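Local coordinates for protein F420-H2 Dependent Reductase A (Mycobacterium smegmatis str. MC2 155, PDB 3H96) that binds the deazaflavin coenzyme F420 and acts as an F420H2-dependent reductase that degrades aflatoxins, and probably also reduces quinones, at residues T61-A66 with V137-R142. Sequence-based numbering, arbitrary orientation.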
loop_
_atom_site.group_PDB
_atom_site.type_symbol
_atom_site.label_atom_id
_atom_site.label_comp_id
_atom_site.label_asym_id
_atom_site.label_seq_id
_atom_site.Cartn_x
_atom_site.Cartn_y
_atom_site.Cartn_z
ATOM N N THR A 61 7.811 -10.615 -0.483
ATOM C CA THR A 61 7.027 -9.737 0.488
ATOM C C THR A 61 7.152 -8.255 0.139
ATOM O O THR A 61 8.244 -7.822 -0.148
ATOM C CB THR A 61 7.459 -10.012 1.967
ATOM O OG1 THR A 61 7.114 -11.357 2.284
ATOM C CG2 THR A 61 6.705 -9.133 2.997
ATOM N N ILE A 62 6.041 -7.480 0.127
ATOM C CA ILE A 62 6.108 -6.022 -0.076
ATOM C C ILE A 62 5.348 -5.432 1.102
ATOM O O ILE A 62 4.518 -6.106 1.716
ATOM C CB ILE A 62 5.543 -5.545 -1.479
ATOM C CG1 ILE A 62 4.048 -5.861 -1.661
ATOM C CG2 ILE A 62 6.399 -6.188 -2.671
ATOM C CD1 ILE A 62 3.372 -5.166 -2.936
ATOM N N TYR A 63 5.644 -4.181 1.423
ATOM C CA TYR A 63 4.975 -3.454 2.493
ATOM C C TYR A 63 4.166 -2.327 1.921
ATOM O O TYR A 63 4.680 -1.607 1.067
ATOM C CB TYR A 63 6.045 -2.867 3.429
ATOM C CG TYR A 63 6.800 -3.926 4.115
ATOM C CD1 TYR A 63 6.157 -4.756 5.031
ATOM C CD2 TYR A 63 8.152 -4.146 3.842
ATOM C CE1 TYR A 63 6.857 -5.752 5.701
ATOM C CE2 TYR A 63 8.835 -5.141 4.480
ATOM C CZ TYR A 63 8.187 -5.937 5.405
ATOM O OH TYR A 63 8.886 -6.913 6.093
ATOM N N VAL A 64 2.888 -2.176 2.347
ATOM C CA VAL A 64 2.115 -1.008 1.916
ATOM C C VAL A 64 1.770 -0.170 3.153
ATOM O O VAL A 64 1.857 -0.665 4.283
ATOM C CB VAL A 64 0.858 -1.364 1.112
ATOM C CG1 VAL A 64 1.262 -2.102 -0.265
ATOM C CG2 VAL A 64 0.041 -2.369 1.865
ATOM N N PHE A 65 1.379 1.085 2.929
ATOM C CA PHE A 65 1.309 2.055 4.035
ATOM C C PHE A 65 -0.036 2.606 3.969
ATOM O O PHE A 65 -0.389 3.246 2.946
ATOM C CB PHE A 65 2.357 3.194 3.791
ATOM C CG PHE A 65 3.760 2.670 3.784
ATOM C CD1 PHE A 65 4.488 2.500 5.016
ATOM C CD2 PHE A 65 4.307 2.163 2.612
ATOM C CE1 PHE A 65 5.725 1.907 5.027
ATOM C CE2 PHE A 65 5.592 1.562 2.630
ATOM C CZ PHE A 65 6.293 1.445 3.814
ATOM N N ALA A 66 -0.812 2.437 5.029
ATOM C CA ALA A 66 -2.195 2.960 5.008
ATOM C C ALA A 66 -2.258 4.448 5.370
ATOM O O ALA A 66 -2.915 4.836 6.349
ATOM C CB ALA A 66 -3.105 2.096 5.923
ATOM N N VAL A 137 1.144 -0.249 8.759
ATOM C CA VAL A 137 1.916 -0.882 7.674
ATOM C C VAL A 137 1.454 -2.328 7.513
ATOM O O VAL A 137 1.407 -3.071 8.500
ATOM C CB VAL A 137 3.430 -0.790 8.005
ATOM C CG1 VAL A 137 4.341 -1.555 6.985
ATOM C CG2 VAL A 137 3.837 0.658 8.013
ATOM N N LEU A 138 1.143 -2.750 6.281
ATOM C CA LEU A 138 0.793 -4.129 6.035
ATOM C C LEU A 138 1.881 -4.807 5.163
ATOM O O LEU A 138 2.424 -4.175 4.255
ATOM C CB LEU A 138 -0.543 -4.203 5.266
ATOM C CG LEU A 138 -1.777 -3.568 5.901
ATOM C CD1 LEU A 138 -2.962 -3.864 4.978
ATOM C CD2 LEU A 138 -2.087 -4.214 7.239
ATOM N N ALA A 139 2.125 -6.087 5.440
ATOM C CA ALA A 139 2.965 -6.944 4.655
ATOM C C ALA A 139 2.092 -7.796 3.704
ATOM O O ALA A 139 1.217 -8.558 4.148
ATOM C CB ALA A 139 3.799 -7.826 5.589
ATOM N N LEU A 140 2.338 -7.673 2.400
ATOM C CA LEU A 140 1.691 -8.462 1.397
ATOM C C LEU A 140 2.665 -9.547 0.894
ATOM O O LEU A 140 3.649 -9.266 0.202
ATOM C CB LEU A 140 1.191 -7.530 0.293
ATOM C CG LEU A 140 0.418 -6.319 0.831
ATOM C CD1 LEU A 140 -0.069 -5.441 -0.377
ATOM C CD2 LEU A 140 -0.840 -6.797 1.713
ATOM N N THR A 141 2.379 -10.803 1.238
ATOM C CA THR A 141 3.324 -11.874 0.975
ATOM C C THR A 141 2.804 -12.797 -0.124
ATOM O O THR A 141 1.719 -13.377 0.027
ATOM C CB THR A 141 3.567 -12.723 2.200
ATOM O OG1 THR A 141 4.003 -11.884 3.268
ATOM C CG2 THR A 141 4.636 -13.765 1.878
ATOM N N ARG A 142 3.606 -12.940 -1.181
ATOM C CA ARG A 142 3.207 -13.728 -2.329
ATOM C C ARG A 142 2.915 -15.164 -1.932
ATOM O O ARG A 142 3.685 -15.806 -1.259
ATOM C CB ARG A 142 4.261 -13.711 -3.442
ATOM C CG ARG A 142 3.744 -14.356 -4.750
ATOM C CD ARG A 142 4.768 -14.129 -5.845
ATOM N NE ARG A 142 4.235 -14.598 -7.094
ATOM C CZ ARG A 142 4.583 -14.118 -8.264
ATOM N NH1 ARG A 142 5.528 -13.184 -8.364
ATOM N NH2 ARG A 142 4.024 -14.634 -9.331
#
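L140 reaches across to both I62 and V64. L140 CB lies 3.8 Å from I62 CG1. L140 CG comes next, 4.1 Å from V64 CG2. L140 CD1 ends the run against both methyls of V64, 3.6 Å from V64 CG1 and slightly farther from V64 CG2. CG sits beside the backbone N of L140 (chi1 -48°) and the chain is then extended, which carries CD1 from the level of I62 to V64. The L140 and V64 side chains meet at about a right angle. V64 CG2 also touches L138 CB.

Strands 61-65 and 137-142 are antiparallel neighbours in the sheet of this F420H2-dependent reductase, a PNPOX-like fold. Strand 94-103 flanks 137-142 on its other edge. I62 and L140 form one hydrogen-bonded pair, V64 and L138 the next. The bond from L140 N to I62 O is 2.8 Å and nearly straight (165°). The return bond, I62 N to L140 O, meets its carbonyl 29° off the plane.

T61, Y63, F65, V137, A139 and T141 occupy the opposite face. Y63 CE1 rests 3.7 Å from A139 CB. F65 lies side by side with V137, its CD1 3.6 Å from V137 CG2. Helix 105-118 covers this end through I111, which touches both Y63 and F65. The T61 and T141 hydroxyls are 3.3 Å apart, OG1 to OG1, a weak contact at most. The stronger polar partner of T61 OG1 is D58.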